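Local coordinates for 3-phytase (Klebsiella pneumoniae, PDB 2WNH), which probably hydrolyses phosphate esters of phytate (inositol hexakisphosphate), as a member of the histidine acid phosphatase family, at residues Thr213-Trp218 / Ile315-Ser320; Ser219-Leu224 / Asp347-Gln352. The protein carries 3 engineered substitutions. One frame throughout, in Å; residues are numbered along the deposited sequence.

Contact 1: residues Thr213-Trp218 / Ile315-Ser320; sequences TLRLGW and IPPGSS
R215 reaches P316 and P317 because its CG lies opposite the backbone N (chi1 175°) and the chain then bends at chi2 and again at chi3, laying the guanidinium alongside the loop. L216, with CG anti to its carbonyl carbon instead, turns CD2 to P317. The R215 guanidinium turns one face to the two prolines: P317 CD lies 3.7 Å above its plane, toward the rim, and P316 CA stands 3.5 Å from R215 NH1. One residue on, L216 CD2 meets P317 CG at 3.9 Å, an apolar contact. R215 NH2 passes I315 O at 3.3 Å, at an angle too poor for a bond; the group is instead held by N314 through NH1 and by E212 in a salt bridge, while I315 O accepts from R24. P316-S319 form a type II turn in which S319 OG, 2.7 Å from P316 O, reinforces the backbone bond from S319 N to the same oxygen. The contact thus joins helix 204-219 to the turn leading into strand 320-328, with P316 resting on F340 and A342 of strand 334-342, I315 against helix 291-301, and I238 of helix 235-239 also touching R215.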
# COMPACT_ATOMS: atom_id res chain seq x y z
N THR B 213 23.88 -16.95 26.34
CA THR B 213 22.88 -16.12 27.04
C THR B 213 23.17 -14.61 26.91
O THR B 213 22.25 -13.81 26.67
CB THR B 213 22.76 -16.53 28.53
OG1 THR B 213 22.45 -17.93 28.62
CG2 THR B 213 21.67 -15.71 29.24
N LEU B 214 24.44 -14.24 27.07
CA LEU B 214 24.83 -12.84 26.91
C LEU B 214 24.64 -12.38 25.46
O LEU B 214 24.12 -11.29 25.22
CB LEU B 214 26.27 -12.62 27.39
CG LEU B 214 26.48 -12.91 28.89
CD1 LEU B 214 27.96 -12.83 29.19
CD2 LEU B 214 25.71 -11.96 29.79
N ARG B 215 25.06 -13.22 24.51
CA ARG B 215 24.88 -12.90 23.09
C ARG B 215 23.41 -12.72 22.74
O ARG B 215 23.04 -11.79 22.01
CB ARG B 215 25.48 -14.01 22.20
CG ARG B 215 25.21 -13.79 20.70
CD ARG B 215 23.94 -14.56 20.24
NE ARG B 215 24.29 -15.96 19.98
CZ ARG B 215 25.01 -16.36 18.94
NH1 ARG B 215 25.43 -15.49 18.04
NH2 ARG B 215 25.31 -17.65 18.80
N LEU B 216 22.58 -13.64 23.23
CA LEU B 216 21.12 -13.55 23.02
C LEU B 216 20.52 -12.31 23.70
O LEU B 216 19.73 -11.59 23.07
CB LEU B 216 20.41 -14.84 23.49
CG LEU B 216 20.66 -16.07 22.60
CD1 LEU B 216 20.22 -17.34 23.32
CD2 LEU B 216 19.99 -15.93 21.23
N GLY B 217 20.90 -12.02 24.95
CA GLY B 217 20.46 -10.78 25.62
C GLY B 217 20.86 -9.47 24.92
O GLY B 217 20.06 -8.50 24.92
N TRP B 218 22.08 -9.43 24.36
CA TRP B 218 22.53 -8.31 23.51
C TRP B 218 21.59 -8.18 22.31
O TRP B 218 21.06 -7.11 22.00
CB TRP B 218 23.98 -8.48 23.01
CG TRP B 218 24.41 -7.27 22.18
CD1 TRP B 218 24.36 -7.13 20.82
CD2 TRP B 218 24.86 -6.01 22.70
NE1 TRP B 218 24.78 -5.86 20.46
CE2 TRP B 218 25.11 -5.16 21.59
CE3 TRP B 218 25.12 -5.53 24.00
CZ2 TRP B 218 25.58 -3.84 21.75
CZ3 TRP B 218 25.59 -4.20 24.15
CH2 TRP B 218 25.81 -3.39 23.02
N ILE B 315 26.74 -19.54 15.03
CA ILE B 315 25.41 -19.64 14.43
C ILE B 315 24.41 -18.72 15.19
O ILE B 315 23.84 -19.11 16.22
CB ILE B 315 24.92 -21.14 14.46
CG1 ILE B 315 25.92 -22.07 13.75
CG2 ILE B 315 23.49 -21.29 13.86
CD1 ILE B 315 25.90 -23.53 14.34
N PRO B 316 24.24 -17.47 14.72
CA PRO B 316 23.34 -16.51 15.37
C PRO B 316 21.86 -16.87 15.30
O PRO B 316 21.43 -17.65 14.43
CB PRO B 316 23.60 -15.21 14.59
CG PRO B 316 25.00 -15.37 14.04
CD PRO B 316 24.98 -16.83 13.62
N PRO B 317 21.05 -16.31 16.20
CA PRO B 317 19.60 -16.55 16.11
C PRO B 317 19.04 -16.09 14.76
O PRO B 317 19.44 -15.02 14.24
CB PRO B 317 19.03 -15.69 17.25
CG PRO B 317 20.13 -14.68 17.54
CD PRO B 317 21.40 -15.45 17.34
N GLY B 318 18.14 -16.89 14.20
CA GLY B 318 17.54 -16.63 12.90
C GLY B 318 18.50 -16.70 11.72
O GLY B 318 18.15 -16.31 10.61
N SER B 319 19.72 -17.21 11.93
CA SER B 319 20.67 -17.40 10.84
C SER B 319 20.28 -18.68 10.07
O SER B 319 19.49 -19.48 10.58
CB SER B 319 22.09 -17.54 11.39
OG SER B 319 22.22 -18.75 12.13
N SER B 320 20.79 -18.86 8.86
CA SER B 320 20.45 -20.07 8.11
C SER B 320 21.54 -20.52 7.15
O SER B 320 22.35 -19.72 6.71
CB SER B 320 19.12 -19.92 7.37
OG SER B 320 19.24 -19.02 6.29

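Contact 2: residues Ser219-Leu224 / Asp347-Gln352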
# COMPACT_ATOMS: atom_id res chain seq x y z
N SER B 219 21.42 -9.31 21.62
CA SER B 219 20.64 -9.35 20.38
C SER B 219 19.18 -8.98 20.60
O SER B 219 18.53 -8.42 19.70
CB SER B 219 20.73 -10.75 19.77
OG SER B 219 22.09 -11.08 19.52
N GLU B 220 18.68 -9.31 21.79
CA GLU B 220 17.32 -9.02 22.26
C GLU B 220 17.04 -7.53 22.48
O GLU B 220 15.88 -7.11 22.59
CB GLU B 220 17.08 -9.78 23.60
CG GLU B 220 15.75 -9.51 24.34
CD GLU B 220 14.55 -10.20 23.69
OE1 GLU B 220 14.69 -10.78 22.60
OE2 GLU B 220 13.44 -10.18 24.28
N ASN B 221 18.09 -6.73 22.59
CA ASN B 221 17.92 -5.34 23.10
C ASN B 221 17.43 -5.27 24.57
O ASN B 221 16.63 -4.39 24.94
CB ASN B 221 17.02 -4.50 22.15
CG ASN B 221 17.16 -3.00 22.39
OD1 ASN B 221 18.20 -2.54 22.89
ND2 ASN B 221 16.12 -2.22 22.06
N LEU B 222 17.89 -6.22 25.41
CA LEU B 222 17.72 -6.06 26.86
C LEU B 222 18.42 -4.78 27.32
O LEU B 222 19.48 -4.43 26.78
CB LEU B 222 18.37 -7.23 27.63
CG LEU B 222 17.68 -8.59 27.67
CD1 LEU B 222 18.47 -9.54 28.58
CD2 LEU B 222 16.21 -8.57 28.11
N PRO B 223 17.84 -4.08 28.30
CA PRO B 223 18.56 -2.99 28.96
C PRO B 223 19.92 -3.49 29.44
O PRO B 223 20.01 -4.64 29.86
CB PRO B 223 17.68 -2.67 30.17
CG PRO B 223 16.29 -3.04 29.71
CD PRO B 223 16.48 -4.26 28.84
N LEU B 224 20.94 -2.63 29.37
CA LEU B 224 22.31 -3.03 29.77
C LEU B 224 22.38 -3.48 31.23
O LEU B 224 23.15 -4.38 31.57
CB LEU B 224 23.30 -1.90 29.54
CG LEU B 224 23.47 -1.43 28.08
CD1 LEU B 224 24.51 -0.32 28.03
CD2 LEU B 224 23.83 -2.56 27.10
N ASP B 347 22.83 -5.07 14.39
CA ASP B 347 21.65 -5.12 13.49
C ASP B 347 20.49 -5.87 14.15
O ASP B 347 19.32 -5.45 14.04
CB ASP B 347 22.03 -5.71 12.12
CG ASP B 347 22.69 -4.66 11.20
OD1 ASP B 347 22.81 -3.46 11.57
OD2 ASP B 347 23.08 -5.02 10.08
N LEU B 348 20.80 -6.96 14.86
CA LEU B 348 19.78 -7.71 15.60
C LEU B 348 19.24 -6.86 16.75
O LEU B 348 18.04 -6.74 16.91
CB LEU B 348 20.35 -9.02 16.15
CG LEU B 348 20.59 -10.07 15.07
CD1 LEU B 348 21.47 -11.19 15.65
CD2 LEU B 348 19.29 -10.65 14.49
N ARG B 349 20.16 -6.26 17.52
CA ARG B 349 19.76 -5.43 18.65
C ARG B 349 18.84 -4.28 18.20
O ARG B 349 17.87 -3.96 18.90
CB ARG B 349 21.00 -4.87 19.37
CG ARG B 349 20.66 -4.14 20.67
CD ARG B 349 21.92 -3.84 21.47
NE ARG B 349 21.61 -3.08 22.69
CZ ARG B 349 21.25 -3.60 23.86
NH1 ARG B 349 21.16 -4.92 24.02
NH2 ARG B 349 21.01 -2.80 24.91
N ARG B 350 19.15 -3.70 17.04
CA ARG B 350 18.41 -2.52 16.52
C ARG B 350 17.18 -2.87 15.67
O ARG B 350 16.47 -1.97 15.20
CB ARG B 350 19.37 -1.63 15.72
CG ARG B 350 20.53 -1.02 16.55
CD ARG B 350 21.54 -0.35 15.63
NE ARG B 350 20.85 0.64 14.79
CZ ARG B 350 20.63 1.91 15.14
NH1 ARG B 350 21.05 2.38 16.30
NH2 ARG B 350 19.98 2.71 14.31
N LEU B 351 16.91 -4.16 15.48
CA LEU B 351 15.87 -4.61 14.54
C LEU B 351 16.02 -3.93 13.18
O LEU B 351 15.02 -3.49 12.56
CB LEU B 351 14.46 -4.42 15.12
CG LEU B 351 14.13 -5.29 16.34
CD1 LEU B 351 12.75 -4.97 16.87
CD2 LEU B 351 14.22 -6.80 15.97
N GLN B 352 17.27 -3.86 12.72
CA GLN B 352 17.57 -3.30 11.40
C GLN B 352 17.08 -4.25 10.30
O GLN B 352 17.38 -5.43 10.33
CB GLN B 352 19.08 -3.10 11.26
CG GLN B 352 19.55 -2.69 9.85
CD GLN B 352 19.05 -1.31 9.48
OE1 GLN B 352 19.29 -0.35 10.22
NE2 GLN B 352 18.32 -1.21 8.37
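R349 spans the contact to L222, giving the carbonyl L222 O two donors of unequal strength. R349 NH2 bonds to L222 O at 2.9 Å with an N-H...O angle of 146°, coming in tilted 27° from the carbonyl plane; R349 NH1 adds a weak bond of 3.3 Å to L222 O and also donates to W218 O. The third nitrogen, NE, is taken by G115 O of the second subunit. The side chain is extended from CG to NE, which carries the guanidinium past N221. There N221 OD1 sits over one face of the R349 guanidinium, 3.3 Å above its plane and toward the rim, with the amide turned 83° against it. That oxygen is not bonded to R349: it accepts from G117 N of the second subunit, and N221 ND2 donates to D110 there. S219 OG is bonded to R215 O. S219 O receives a CA-H...O contact from R349 CA at 3.4 Å, while L348 O is satisfied by H59. N221 and L351 each end a helix in a Schellman motif, so two helix C-termini meet here. The contact packs the end of helix 204-219 against that of helix 345-349, beside H59 of helix 58-77 and at the interface with the second subunit.

All touching residues of contact 1 are buried, and all but L224 in contact 2. Both involve helix 204-219, but the centre of contact 1 lies about 9 Å from that of the chain, the centre of contact 2 about 19 Å, against another subunit. In each an arginine is central: R215 offers its face to prolines and finds its polar partners beside the segments, whereas R349 binds a carbonyl across the contact, while NH1 also serves W218 O and NE a neighbouring chain. Contact 1 is therefore chiefly packing within one subunit, contact 2 a polar junction that also serves the interface. W218, in cation-pi contact with R349, and the probable hydrogen bond between G217 O and L222 N join them.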